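Local coordinates for protein indole-3-acetic acid-amido synthetase GH3.15 (Arabidopsis thaliana, PDB 6E1Q) that conjugates indole-3-butyric acid, a precursor of auxin, to glutamine and possibly cysteine in an ATP-dependent reaction, and also accepts the herbicide 4-(2,4-dichlorophenoxy)butanoate, at residues K25-Q28 with D29-E33; P268-A271 with S272-Q276; D442-L445 with K446-N450. All coordinates share one frame; numbering follows the deposited sequence.

Contact 1: K25-Q28 with D29-E33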
loop_
_atom_site.group_PDB
_atom_site.type_symbol
_atom_site.label_atom_id
_atom_site.label_comp_id
_atom_site.label_asym_id
_atom_site.label_seq_id
_atom_site.Cartn_x
_atom_site.Cartn_y
_atom_site.Cartn_z
ATOM N N LYS A 25 27.497 -0.654 -8.188
ATOM C CA LYS A 25 27.911 0.385 -9.129
ATOM C C LYS A 25 27.987 -0.167 -10.549
ATOM O O LYS A 25 27.470 0.443 -11.496
ATOM C CB LYS A 25 29.253 0.992 -8.664
ATOM C CG LYS A 25 29.736 2.155 -9.522
ATOM C CD LYS A 25 29.338 3.496 -8.867
ATOM C CE LYS A 25 29.484 4.701 -9.804
ATOM N NZ LYS A 25 28.651 5.866 -9.371
ATOM N N GLN A 26 28.571 -1.357 -10.701
ATOM C CA GLN A 26 28.692 -1.973 -12.017
ATOM C C GLN A 26 27.325 -2.331 -12.595
ATOM O O GLN A 26 27.078 -2.136 -13.789
ATOM C CB GLN A 26 29.578 -3.215 -11.927
ATOM C CG GLN A 26 30.902 -2.991 -11.176
ATOM C CD GLN A 26 30.834 -3.375 -9.692
ATOM O OE1 GLN A 26 30.319 -2.622 -8.860
ATOM N NE2 GLN A 26 31.361 -4.550 -9.361
ATOM N N ILE A 27 26.423 -2.865 -11.768
ATOM C CA ILE A 27 25.117 -3.259 -12.283
ATOM C C ILE A 27 24.315 -2.032 -12.704
ATOM O O ILE A 27 23.722 -1.997 -13.789
ATOM C CB ILE A 27 24.357 -4.108 -11.247
ATOM C CG1 ILE A 27 25.087 -5.438 -11.030
ATOM C CG2 ILE A 27 22.938 -4.355 -11.740
ATOM C CD1 ILE A 27 24.557 -6.260 -9.868
ATOM N N GLN A 28 24.277 -1.010 -11.851
ATOM C CA GLN A 28 23.615 0.238 -12.224
ATOM C C GLN A 28 24.112 0.767 -13.568
ATOM O O GLN A 28 23.312 1.057 -14.466
ATOM C CB GLN A 28 23.819 1.276 -11.127
ATOM C CG GLN A 28 22.873 1.084 -9.954
ATOM C CD GLN A 28 21.438 1.427 -10.304
ATOM O OE1 GLN A 28 21.063 2.593 -10.298
ATOM N NE2 GLN A 28 20.627 0.412 -10.603
ATOM N N ASP A 29 25.436 0.878 -13.735
ATOM C CA ASP A 29 25.970 1.416 -14.985
ATOM C C ASP A 29 25.616 0.514 -16.163
ATOM O O ASP A 29 25.346 1.000 -17.270
ATOM C CB ASP A 29 27.489 1.600 -14.887
ATOM C CG ASP A 29 27.891 2.650 -13.860
ATOM O OD1 ASP A 29 26.994 3.266 -13.239
ATOM O OD2 ASP A 29 29.107 2.845 -13.656
ATOM N N SER A 30 25.598 -0.804 -15.939
ATOM C CA SER A 30 25.183 -1.737 -16.985
ATOM C C SER A 30 23.722 -1.524 -17.368
ATOM O O SER A 30 23.382 -1.516 -18.557
ATOM C CB SER A 30 25.390 -3.172 -16.516
ATOM O OG SER A 30 26.708 -3.606 -16.780
ATOM N N VAL A 31 22.848 -1.368 -16.366
ATOM C CA VAL A 31 21.424 -1.128 -16.612
ATOM C C VAL A 31 21.236 0.130 -17.451
ATOM O O VAL A 31 20.526 0.125 -18.466
ATOM C CB VAL A 31 20.659 -1.026 -15.276
ATOM C CG1 VAL A 31 19.244 -0.483 -15.501
ATOM C CG2 VAL A 31 20.630 -2.369 -14.558
ATOM N N LEU A 32 21.876 1.226 -17.037
ATOM C CA LEU A 32 21.736 2.491 -17.754
ATOM C C LEU A 32 22.182 2.355 -19.208
ATOM O O LEU A 32 21.483 2.790 -20.136
ATOM C CB LEU A 32 22.549 3.578 -17.052
ATOM C CG LEU A 32 22.378 4.951 -17.699
ATOM C CD1 LEU A 32 20.901 5.309 -17.734
ATOM C CD2 LEU A 32 23.214 6.049 -17.011
ATOM N N GLU A 33 23.350 1.753 -19.427
ATOM C CA GLU A 33 23.817 1.570 -20.795
ATOM C C GLU A 33 22.821 0.756 -21.613
ATOM O O GLU A 33 22.572 1.064 -22.782
ATOM C CB GLU A 33 25.190 0.899 -20.812
ATOM C CG GLU A 33 25.672 0.597 -22.221
ATOM C CD GLU A 33 27.077 0.041 -22.253
ATOM O OE1 GLU A 33 28.011 0.749 -21.821
ATOM O OE2 GLU A 33 27.245 -1.109 -22.707
HETATM O O HOH W 1 29.382 -2.237 -15.816
#

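Contact 2: P268-A271 with S272-Q276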
loop_
_atom_site.group_PDB
_atom_site.type_symbol
_atom_site.label_atom_id
_atom_site.label_comp_id
_atom_site.label_asym_id
_atom_site.label_seq_id
_atom_site.Cartn_x
_atom_site.Cartn_y
_atom_site.Cartn_z
ATOM N N PRO A 268 -19.335 -31.079 8.372
ATOM C CA PRO A 268 -19.799 -30.588 9.686
ATOM C C PRO A 268 -18.674 -30.327 10.669
ATOM O O PRO A 268 -18.745 -29.361 11.438
ATOM C CB PRO A 268 -20.708 -31.725 10.198
ATOM C CG PRO A 268 -20.997 -32.583 9.001
ATOM C CD PRO A 268 -19.817 -32.439 8.081
ATOM N N GLU A 269 -17.638 -31.177 10.670
ATOM C CA GLU A 269 -16.574 -31.053 11.666
ATOM C C GLU A 269 -15.753 -29.790 11.448
ATOM O O GLU A 269 -15.398 -29.093 12.406
ATOM C CB GLU A 269 -15.670 -32.290 11.636
ATOM C CG GLU A 269 -14.225 -31.995 12.046
ATOM C CD GLU A 269 -13.420 -33.247 12.365
ATOM O OE1 GLU A 269 -13.726 -34.314 11.787
ATOM O OE2 GLU A 269 -12.475 -33.150 13.185
ATOM N N LEU A 270 -15.412 -29.500 10.190
ATOM C CA LEU A 270 -14.686 -28.272 9.908
ATOM C C LEU A 270 -15.544 -27.047 10.229
ATOM O O LEU A 270 -15.046 -26.047 10.765
ATOM C CB LEU A 270 -14.234 -28.251 8.448
ATOM C CG LEU A 270 -13.563 -26.920 8.054
ATOM C CD1 LEU A 270 -12.301 -26.685 8.884
ATOM C CD2 LEU A 270 -13.272 -26.824 6.557
ATOM N N ALA A 271 -16.834 -27.109 9.905
ATOM C CA ALA A 271 -17.734 -26.020 10.253
ATOM C C ALA A 271 -17.713 -25.764 11.757
ATOM O O ALA A 271 -17.593 -24.618 12.198
ATOM C CB ALA A 271 -19.154 -26.341 9.764
ATOM N N SER A 272 -17.785 -26.832 12.556
ATOM C CA SER A 272 -17.853 -26.680 14.008
ATOM C C SER A 272 -16.563 -26.085 14.560
ATOM O O SER A 272 -16.602 -25.266 15.482
ATOM C CB SER A 272 -18.140 -28.039 14.668
ATOM O OG SER A 272 -19.497 -28.391 14.518
ATOM N N LEU A 273 -15.414 -26.490 14.006
ATOM C CA LEU A 273 -14.132 -25.931 14.428
ATOM C C LEU A 273 -14.088 -24.427 14.210
ATOM O O LEU A 273 -13.624 -23.673 15.071
ATOM C CB LEU A 273 -12.985 -26.608 13.670
ATOM C CG LEU A 273 -12.762 -28.088 14.008
ATOM C CD1 LEU A 273 -11.653 -28.718 13.152
ATOM C CD2 LEU A 273 -12.452 -28.220 15.491
ATOM N N ILE A 274 -14.560 -23.975 13.054
ATOM C CA ILE A 274 -14.521 -22.557 12.736
ATOM C C ILE A 274 -15.534 -21.804 13.577
ATOM O O ILE A 274 -15.260 -20.696 14.060
ATOM C CB ILE A 274 -14.759 -22.353 11.231
ATOM C CG1 ILE A 274 -13.653 -23.048 10.439
ATOM C CG2 ILE A 274 -14.771 -20.875 10.887
ATOM C CD1 ILE A 274 -13.834 -22.938 8.959
ATOM N N GLU A 275 -16.725 -22.387 13.756
ATOM C CA GLU A 275 -17.731 -21.791 14.633
ATOM C C GLU A 275 -17.198 -21.639 16.056
ATOM O O GLU A 275 -17.451 -20.624 16.711
ATOM C CB GLU A 275 -19.018 -22.640 14.610
ATOM C CG GLU A 275 -19.903 -22.445 13.350
ATOM C CD GLU A 275 -20.799 -23.650 13.019
ATOM O OE1 GLU A 275 -20.726 -24.679 13.716
ATOM O OE2 GLU A 275 -21.581 -23.574 12.043
ATOM N N GLN A 276 -16.441 -22.629 16.547
ATOM C CA GLN A 276 -15.886 -22.523 17.897
ATOM C C GLN A 276 -14.992 -21.301 18.039
ATOM O O GLN A 276 -14.990 -20.644 19.087
ATOM C CB GLN A 276 -15.092 -23.775 18.253
ATOM C CG GLN A 276 -15.774 -24.719 19.209
ATOM C CD GLN A 276 -15.229 -26.130 19.090
ATOM O OE1 GLN A 276 -14.013 -26.338 19.117
ATOM N NE2 GLN A 276 -16.125 -27.107 18.950
#

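Contact 3: D442-L445 with K446-N450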
loop_
_atom_site.group_PDB
_atom_site.type_symbol
_atom_site.label_atom_id
_atom_site.label_comp_id
_atom_site.label_asym_id
_atom_site.label_seq_id
_atom_site.Cartn_x
_atom_site.Cartn_y
_atom_site.Cartn_z
ATOM N N ASP A 442 2.951 13.265 6.348
ATOM C CA ASP A 442 3.837 12.578 7.295
ATOM C C ASP A 442 3.869 13.277 8.655
ATOM O O ASP A 442 3.946 12.608 9.695
ATOM C CB ASP A 442 5.256 12.433 6.730
ATOM C CG ASP A 442 5.830 13.741 6.189
ATOM O OD1 ASP A 442 5.361 14.825 6.579
ATOM O OD2 ASP A 442 6.768 13.677 5.363
ATOM N N ASP A 443 3.787 14.608 8.673
ATOM C CA ASP A 443 3.759 15.335 9.944
ATOM C C ASP A 443 2.446 15.115 10.686
ATOM O O ASP A 443 2.439 14.942 11.910
ATOM C CB ASP A 443 3.950 16.817 9.679
ATOM C CG ASP A 443 5.346 17.141 9.171
ATOM O OD1 ASP A 443 6.328 16.566 9.685
ATOM O OD2 ASP A 443 5.448 17.996 8.276
ATOM N N LEU A 444 1.321 15.171 9.960
ATOM C CA LEU A 444 0.020 14.920 10.585
ATOM C C LEU A 444 -0.048 13.509 11.166
ATOM O O LEU A 444 -0.585 13.305 12.259
ATOM C CB LEU A 444 -1.106 15.141 9.564
ATOM C CG LEU A 444 -2.501 14.808 10.097
ATOM C CD1 LEU A 444 -2.808 15.695 11.278
ATOM C CD2 LEU A 444 -3.565 14.948 9.014
ATOM N N LEU A 445 0.502 12.525 10.444
ATOM C CA LEU A 445 0.542 11.147 10.940
ATOM C C LEU A 445 1.364 11.037 12.224
ATOM O O LEU A 445 0.964 10.362 13.185
ATOM C CB LEU A 445 1.109 10.233 9.847
ATOM C CG LEU A 445 0.172 9.928 8.667
ATOM C CD1 LEU A 445 0.928 9.341 7.468
ATOM C CD2 LEU A 445 -0.933 8.954 9.099
ATOM N N LYS A 446 2.537 11.675 12.258
ATOM C CA LYS A 446 3.337 11.596 13.476
ATOM C C LYS A 446 2.645 12.312 14.628
ATOM O O LYS A 446 2.673 11.832 15.770
ATOM C CB LYS A 446 4.738 12.168 13.247
ATOM C CG LYS A 446 5.533 12.226 14.551
ATOM C CD LYS A 446 7.039 12.356 14.364
ATOM C CE LYS A 446 7.758 12.190 15.708
ATOM N NZ LYS A 446 7.358 13.232 16.715
ATOM N N ALA A 447 1.988 13.444 14.341
ATOM C CA ALA A 447 1.258 14.170 15.378
ATOM C C ALA A 447 0.155 13.310 15.986
ATOM O O ALA A 447 -0.001 13.250 17.209
ATOM C CB ALA A 447 0.669 15.454 14.794
ATOM N N VAL A 448 -0.630 12.642 15.132
ATOM C CA VAL A 448 -1.733 11.801 15.598
ATOM C C VAL A 448 -1.200 10.580 16.342
ATOM O O VAL A 448 -1.760 10.163 17.360
ATOM C CB VAL A 448 -2.621 11.399 14.401
ATOM C CG1 VAL A 448 -3.497 10.209 14.746
ATOM C CG2 VAL A 448 -3.467 12.581 13.938
ATOM N N THR A 449 -0.099 10.004 15.855
ATOM C CA THR A 449 0.619 8.969 16.601
ATOM C C THR A 449 0.979 9.425 18.012
ATOM O O THR A 449 0.739 8.706 18.991
ATOM C CB THR A 449 1.879 8.573 15.828
ATOM O OG1 THR A 449 1.497 7.850 14.649
ATOM C CG2 THR A 449 2.829 7.715 16.686
ATOM N N ASN A 450 1.597 10.609 18.133
ATOM C CA ASN A 450 1.921 11.132 19.459
ATOM C C ASN A 450 0.671 11.306 20.300
ATOM O O ASN A 450 0.656 10.951 21.485
ATOM C CB ASN A 450 2.644 12.476 19.360
ATOM C CG ASN A 450 4.043 12.359 18.790
ATOM O OD1 ASN A 450 4.575 13.322 18.227
ATOM N ND2 ASN A 450 4.652 11.199 18.949
#

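Contact 1: K25-Q28 with D29-E33
Ile27 and Val31, one helical turn apart, touch through their CG2 methyls at 4.1 Å, and this pair marks the boundary between a packed and an open side of one short piece of helix. Val31 lies close against the turn before it: its CG2, placed beside the backbone N by a chi1 of 168°, comes within 3.2 Å of Ile27 O, the same oxygen that accepts the nearly axial bond from Val31 N at 2.8 Å. Gln28 belongs to the packed side. Its amide is buried and gripped from outside the helix, with NE2 giving hydrogen bonds to the carbonyl oxygens of Pro352 and Gly355 while OE1 accepts one from Phe357 N. Leu32 N closes the next turn on Gln28 O at 2.9 Å, and its side chain leaves the turn for Tyr356 and Phe58.

The other flank is looser and wetter. A water bridges Gln26 O and Ser30 OG, donating to the carbonyl at 3.1 Å, and Gln26 O also takes the Ser30 N bond. Between the two regimes stands Asp29, whose N binds Lys25 O while its carboxylate folds back over that turn. OD1 stops 4.9 Å from Lys25 NZ, too far for contact, and instead forms a salt bridge with Lys55. Replacing Asp29 by an alanine would probably leave the Lys55 ammonium without its carboxylate mate and weaken the tie to helix 55-61. Four successive i to i+4 backbone bonds, apolar and amide groups directed into the protein and a hydrated opposite flank are the signature of an amphipathic alpha-helix, here helix 24-38 in the GH3 N-terminal region.

Contact 2: P268-A271 with S272-Q276
Leu270 and Ile274 present their branches to each other at a slant, four residues apart on one face of the helix. The Leu270 isobutyl group extends with CG anti to the backbone N (chi1 175°), while the extended Ile274 chain, turned the other way about its first bond (chi1 -61°), brings CD1 to 4.0 Å from Leu270 CD1. The meeting is methyl against methyl. Further in, Ile274 CG1 rests 3.3 Å from Leu270 O, the carbonyl that also receives Ile274 N, so that the side chain and the amide of one residue share the preceding turn. Leu273 is set beside this pair, and its CG leans over Glu269 O at 3.2 Å.

The polar groups are turned differently. Glu275 carries its carboxylate past the small CB of Ala271, from which OE2 is 4.3 Å away, and this acid finds its partner on helix 220-243: OE1 forms a salt bridge with Arg242. Ser272 OG points back along the helix and makes a weak 3.3 Å bond to Pro268 O, an oxygen already held by Ser272 N at 2.9 Å; the hydroxyl has a second, also weak, link to Arg242. Ile274 meanwhile packs on Cys238 and Ile241 of the same neighbouring helix, and Leu270 and Leu273 touch Arg209.

Proline stands in the first turn, and regular i to i+4 pairing follows it. Asn267, the residue before the helix, accepts a bond from Leu270 N through OD1, an arrangement consistent with an asparagine N-cap at the start of an alpha-helix.

Contact 3: D442-L445 with K446-N450
Helix 441-452 falls in the GH3 C-terminal region, and the ordinary alpha-helical i to i+4 ladder joins its residues 442-445 to residues 446-450. Across the rungs, Leu444 and Val448 form the apolar pair: Leu444 CD1 reaches Val448 CG2 at 4.1 Å, the two branched groups inclined to each other. A chi1 of 162° sets Val448 CG2 beside its own backbone N and therefore over the previous turn, 3.4 Å from Leu444 O, which also accepts Val448 N at 2.9 Å. Ala447 lays its CB 3.4 Å from Asp443 O.

Thr449 shows how a hydroxyl can fold back on its own helix. Its OG1, anti to the carbonyl carbon, lies 3.0 Å from Leu445 O, and its firm partner is Gln307 NE2, which also makes a weak bond to Leu445 O. A single amide nitrogen of Gln307 thus serves two oxygens from residues one turn apart, firmly at Thr449 and weakly at Leu445. On another flank the exposed Lys446 extends its chain until a bend at chi4 (-61°) brings NZ to Asn450 OD1 at 3.2 Å, in the carbonyl plane and on a lone pair. That same oxygen is hydrogen-bonded by Ser510, so two partners hold the amide oxygen.

The helix is enclosed on several sides. Val448 and Leu445 pack on Phe465 of strand 461-470, and Leu444 reaches both Ser467 there and Val431 and Leu432 of strand 430-432, while Ala447 meets Val507 and Ser510 of helix 497-510.

Overall arrangement
Three short helical segments built on the same backbone bonds differ in what surrounds them. Contacts 1 and 2 both fall in the GH3 N-terminal region, yet they lie on opposite sides of the chain's centre, with centres about 56 Å apart. Contact 3, in the C-terminal region, is about 39 Å from contact 1 and about 43 Å from contact 2, centre to centre, and none touches another. Contact 3 is nearest to the nucleotide site: the Leu445 side chain lies about 9 Å from that of Thr302. Contact 1 lies farther from the substrate site, with Gln28 about 12 Å from Phe332 between side chains, whereas contact 2 is remote from the annotated sites.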